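Local coordinates for protein glycosyl hydrolase, family 8 (Clostridium perfringens, PDB 3REN) that acts as an alpha-amylase, a glycoside hydrolase that probably cleaves alpha-linked glucans such as starch, on an (alpha/alpha)6-barrel scaffold, at residues Gln279-Leu291 with Leu301-Gln313. Residues are numbered along the deposited sequence; the frame is centred on the assembly and turned at random. Where two conformers were deposited one is given.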
# COMPACT_ATOMS: atom_id res chain seq x y z
N GLN A 279 -19.30 8.79 4.83
CA GLN A 279 -18.74 9.99 5.46
C GLN A 279 -17.31 9.77 5.97
O GLN A 279 -16.72 10.65 6.62
CB GLN A 279 -19.59 10.40 6.65
CG GLN A 279 -20.81 11.19 6.27
CD GLN A 279 -21.70 11.41 7.50
OE1 GLN A 279 -22.40 10.49 7.95
NE2 GLN A 279 -21.65 12.62 8.05
N ILE A 280 -16.77 8.59 5.69
CA ILE A 280 -15.51 8.19 6.30
C ILE A 280 -14.33 8.68 5.47
O ILE A 280 -14.23 8.38 4.28
CB ILE A 280 -15.44 6.64 6.49
CG1 ILE A 280 -16.64 6.13 7.33
CG2 ILE A 280 -14.09 6.20 7.12
CD1 ILE A 280 -16.93 6.89 8.64
N GLU A 281 -13.45 9.44 6.12
CA GLU A 281 -12.17 9.81 5.53
C GLU A 281 -11.07 8.85 6.06
O GLU A 281 -11.26 8.21 7.09
CB GLU A 281 -11.81 11.23 5.92
CG GLU A 281 -12.57 12.34 5.20
CD GLU A 281 -12.17 13.69 5.78
OE1 GLU A 281 -11.42 14.43 5.12
OE2 GLU A 281 -12.56 13.96 6.94
N SER A 282 -9.93 8.79 5.39
CA SER A 282 -8.85 7.88 5.79
C SER A 282 -7.49 8.50 5.46
O SER A 282 -7.31 8.98 4.37
CB SER A 282 -9.06 6.56 5.02
OG SER A 282 -7.86 5.85 4.81
N PRO A 283 -6.52 8.46 6.39
CA PRO A 283 -5.16 8.89 6.01
C PRO A 283 -4.59 8.13 4.78
O PRO A 283 -3.78 8.68 4.06
CB PRO A 283 -4.32 8.53 7.25
CG PRO A 283 -5.35 8.48 8.39
CD PRO A 283 -6.60 7.97 7.78
N SER A 284 -5.01 6.88 4.56
CA SER A 284 -4.50 6.09 3.41
C SER A 284 -4.99 6.63 2.08
O SER A 284 -4.26 6.60 1.08
CB SER A 284 -4.89 4.62 3.56
OG SER A 284 -4.16 4.07 4.63
N ILE A 285 -6.23 7.11 2.05
CA ILE A 285 -6.78 7.78 0.87
C ILE A 285 -5.96 9.02 0.57
O ILE A 285 -5.44 9.19 -0.55
CB ILE A 285 -8.20 8.22 1.13
CG1 ILE A 285 -9.09 7.02 1.41
CG2 ILE A 285 -8.74 9.08 -0.05
CD1 ILE A 285 -9.48 6.32 0.20
N TYR A 286 -5.84 9.90 1.58
CA TYR A 286 -5.07 11.16 1.38
C TYR A 286 -3.61 10.93 1.02
O TYR A 286 -3.07 11.64 0.17
CB TYR A 286 -5.20 12.09 2.59
CG TYR A 286 -6.60 12.67 2.71
CD1 TYR A 286 -7.21 13.30 1.62
CD2 TYR A 286 -7.32 12.55 3.90
CE1 TYR A 286 -8.51 13.84 1.70
CE2 TYR A 286 -8.63 13.08 4.01
CZ TYR A 286 -9.20 13.73 2.90
OH TYR A 286 -10.47 14.26 2.99
N SER A 287 -3.00 9.92 1.65
CA SER A 287 -1.64 9.49 1.29
C SER A 287 -1.49 9.16 -0.15
O SER A 287 -0.55 9.61 -0.79
CB SER A 287 -1.20 8.28 2.13
OG SER A 287 -1.09 8.66 3.49
N ASN A 288 -2.42 8.35 -0.70
CA ASN A 288 -2.32 7.95 -2.08
C ASN A 288 -2.52 9.11 -3.04
O ASN A 288 -1.85 9.19 -4.07
CB ASN A 288 -3.34 6.83 -2.36
CG ASN A 288 -2.83 5.46 -1.92
OD1 ASN A 288 -1.64 5.30 -1.68
ND2 ASN A 288 -3.72 4.48 -1.80
N VAL A 289 -3.47 9.99 -2.70
CA VAL A 289 -3.75 11.17 -3.52
C VAL A 289 -2.50 12.06 -3.58
O VAL A 289 -2.11 12.55 -4.64
CB VAL A 289 -4.96 11.95 -2.97
CG1 VAL A 289 -5.17 13.24 -3.75
CG2 VAL A 289 -6.24 11.10 -3.04
N ALA A 290 -1.85 12.24 -2.42
CA ALA A 290 -0.58 12.97 -2.34
C ALA A 290 0.52 12.30 -3.16
O ALA A 290 1.29 12.98 -3.83
CB ALA A 290 -0.12 13.12 -0.87
N LEU A 291 0.60 10.97 -3.12
CA LEU A 291 1.64 10.27 -3.93
C LEU A 291 1.39 10.39 -5.45
O LEU A 291 2.33 10.50 -6.26
CB LEU A 291 1.76 8.80 -3.52
CG LEU A 291 2.40 8.70 -2.14
CD1 LEU A 291 2.08 7.36 -1.54
CD2 LEU A 291 3.94 8.97 -2.23
N LEU A 301 -2.88 19.98 -5.68
CA LEU A 301 -3.47 18.71 -5.23
C LEU A 301 -2.63 18.09 -4.10
O LEU A 301 -3.17 17.63 -3.08
CB LEU A 301 -3.58 17.73 -6.42
CG LEU A 301 -4.27 16.39 -6.12
CD1 LEU A 301 -5.65 16.64 -5.55
CD2 LEU A 301 -4.34 15.40 -7.31
N PHE A 302 -1.32 18.11 -4.28
CA PHE A 302 -0.37 17.60 -3.32
C PHE A 302 -0.53 18.30 -2.00
O PHE A 302 -0.65 17.63 -0.99
CB PHE A 302 1.09 17.76 -3.83
CG PHE A 302 2.12 17.20 -2.86
CD1 PHE A 302 2.87 18.07 -2.05
CD2 PHE A 302 2.28 15.81 -2.71
CE1 PHE A 302 3.82 17.56 -1.13
CE2 PHE A 302 3.23 15.28 -1.78
CZ PHE A 302 4.01 16.15 -1.00
N ASN A 303 -0.56 19.64 -2.00
CA ASN A 303 -0.69 20.41 -0.76
C ASN A 303 -2.05 20.21 -0.09
O ASN A 303 -2.14 20.17 1.14
CB ASN A 303 -0.43 21.90 -1.02
CG ASN A 303 1.05 22.17 -1.22
OD1 ASN A 303 1.91 21.49 -0.65
ND2 ASN A 303 1.36 23.19 -2.00
N LYS A 304 -3.09 20.08 -0.91
CA LYS A 304 -4.44 19.84 -0.41
C LYS A 304 -4.52 18.51 0.34
O LYS A 304 -5.13 18.43 1.40
CB LYS A 304 -5.41 19.81 -1.58
CG LYS A 304 -6.84 20.23 -1.23
CD LYS A 304 -7.67 20.52 -2.49
CE LYS A 304 -8.57 21.80 -2.32
NZ LYS A 304 -9.67 21.66 -1.33
N ALA A 305 -3.92 17.47 -0.27
CA ALA A 305 -3.87 16.16 0.35
C ALA A 305 -2.97 16.19 1.60
O ALA A 305 -3.35 15.64 2.63
CB ALA A 305 -3.38 15.11 -0.66
N ILE A 306 -1.80 16.84 1.52
CA ILE A 306 -0.91 16.94 2.69
C ILE A 306 -1.56 17.73 3.86
O ILE A 306 -1.39 17.39 5.03
CB ILE A 306 0.44 17.61 2.31
CG1 ILE A 306 1.24 16.74 1.30
CG2 ILE A 306 1.27 17.90 3.56
CD1 ILE A 306 1.74 15.36 1.83
N ASP A 307 -2.28 18.80 3.54
CA ASP A 307 -2.96 19.57 4.56
C ASP A 307 -3.92 18.70 5.34
O ASP A 307 -4.00 18.84 6.55
CB ASP A 307 -3.68 20.79 3.97
CG ASP A 307 -2.71 21.93 3.64
OD1 ASP A 307 -1.51 21.87 4.01
OD2 ASP A 307 -3.15 22.89 2.97
N LYS A 308 -4.62 17.79 4.67
CA LYS A 308 -5.50 16.86 5.41
C LYS A 308 -4.74 15.95 6.35
O LYS A 308 -5.21 15.68 7.46
CB LYS A 308 -6.36 15.98 4.48
CG LYS A 308 -7.33 16.76 3.66
CD LYS A 308 -8.42 17.32 4.53
CE LYS A 308 -9.58 17.84 3.67
NZ LYS A 308 -10.65 18.33 4.59
N LEU A 309 -3.58 15.46 5.90
CA LEU A 309 -2.75 14.60 6.75
C LEU A 309 -2.20 15.39 7.94
O LEU A 309 -2.22 14.92 9.05
CB LEU A 309 -1.63 13.91 5.95
CG LEU A 309 -2.02 12.87 4.88
CD1 LEU A 309 -0.72 12.32 4.24
CD2 LEU A 309 -2.80 11.73 5.51
N LYS A 310 -1.73 16.62 7.71
CA LYS A 310 -1.31 17.44 8.83
C LYS A 310 -2.41 17.67 9.87
O LYS A 310 -2.15 17.70 11.08
CB LYS A 310 -0.87 18.80 8.35
CG LYS A 310 0.31 18.80 7.39
CD LYS A 310 0.91 20.21 7.51
CE LYS A 310 1.24 20.79 6.21
NZ LYS A 310 1.93 22.04 6.58
N TYR A 311 -3.62 17.89 9.38
CA TYR A 311 -4.77 18.19 10.21
C TYR A 311 -5.14 17.01 11.10
O TYR A 311 -5.42 17.20 12.27
CB TYR A 311 -5.99 18.51 9.35
CG TYR A 311 -7.19 18.87 10.18
CD1 TYR A 311 -7.31 20.15 10.75
CD2 TYR A 311 -8.22 17.96 10.39
CE1 TYR A 311 -8.40 20.49 11.52
CE2 TYR A 311 -9.32 18.28 11.13
CZ TYR A 311 -9.40 19.54 11.69
OH TYR A 311 -10.51 19.86 12.42
N TYR A 312 -5.14 15.80 10.52
CA TYR A 312 -5.52 14.60 11.28
C TYR A 312 -4.42 14.00 12.16
O TYR A 312 -4.72 13.24 13.09
CB TYR A 312 -6.12 13.53 10.35
CG TYR A 312 -7.50 13.94 9.95
CD1 TYR A 312 -8.52 13.99 10.92
CD2 TYR A 312 -7.81 14.27 8.64
CE1 TYR A 312 -9.81 14.39 10.59
CE2 TYR A 312 -9.09 14.66 8.29
CZ TYR A 312 -10.09 14.72 9.28
OH TYR A 312 -11.38 15.11 8.96
N GLN A 313 -3.17 14.35 11.88
CA GLN A 313 -2.04 13.86 12.72
C GLN A 313 -2.22 14.35 14.16
O GLN A 313 -2.56 15.51 14.38
CB GLN A 313 -0.69 14.30 12.14
CG GLN A 313 0.53 13.73 12.86
CD GLN A 313 1.84 14.11 12.17
OE1 GLN A 313 1.93 15.16 11.54
NE2 GLN A 313 2.86 13.27 12.31
O HOH W 1 -12.11 16.79 6.40
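K308 lies across the ring of Y286. Its CB sits over the centre of one face, 3.6 Å from the ring centroid and 11° off the normal, a CH-pi contact. CG follows over the same ring, 3.6 Å from Y286 CZ. The bend at chi2 (-69°) then carries CD and CE on toward Y286 CZ and OH, CE coming 3.8 Å from Y286 OH. At the tip, K308 NZ stays 4.0 Å from E281 OE1, too far for a salt bridge, and a water joins the two charges, accepting from NZ and donating to OE1. The same water bonds to Y312 OH, which stands 2.6 Å from E281 OE2, the carboxylate and tyrosine ring being almost perpendicular. Y286 OH also donates to E281 OE1 at that ring's edge, in a bond so short that its exact length is doubtful, while L265 N adds a second partner to the hydroxyl. Beyond this polar end the interface is mainly apolar side chains, with some backbone carbonyls. L309 CD2 touches both P283 CB and Y286 CB, and A305 CB meets A290 CB at 3.8 Å, where small side chains let the backbones draw close. V289 CG1 reaches both L301 CD1 and A305 CB. The F302 ring turns its edge to A290 O, CD2 lying 3.2 Å from that oxygen. Helices 283-296 and 299-312 thus form a tight antiparallel helical hairpin, the axes of segments 283-291 and 301-312 being 8.2 Å apart at 154°, consistent with the paired helices of an (alpha/alpha)6 barrel, the fold of glycoside hydrolase family 8.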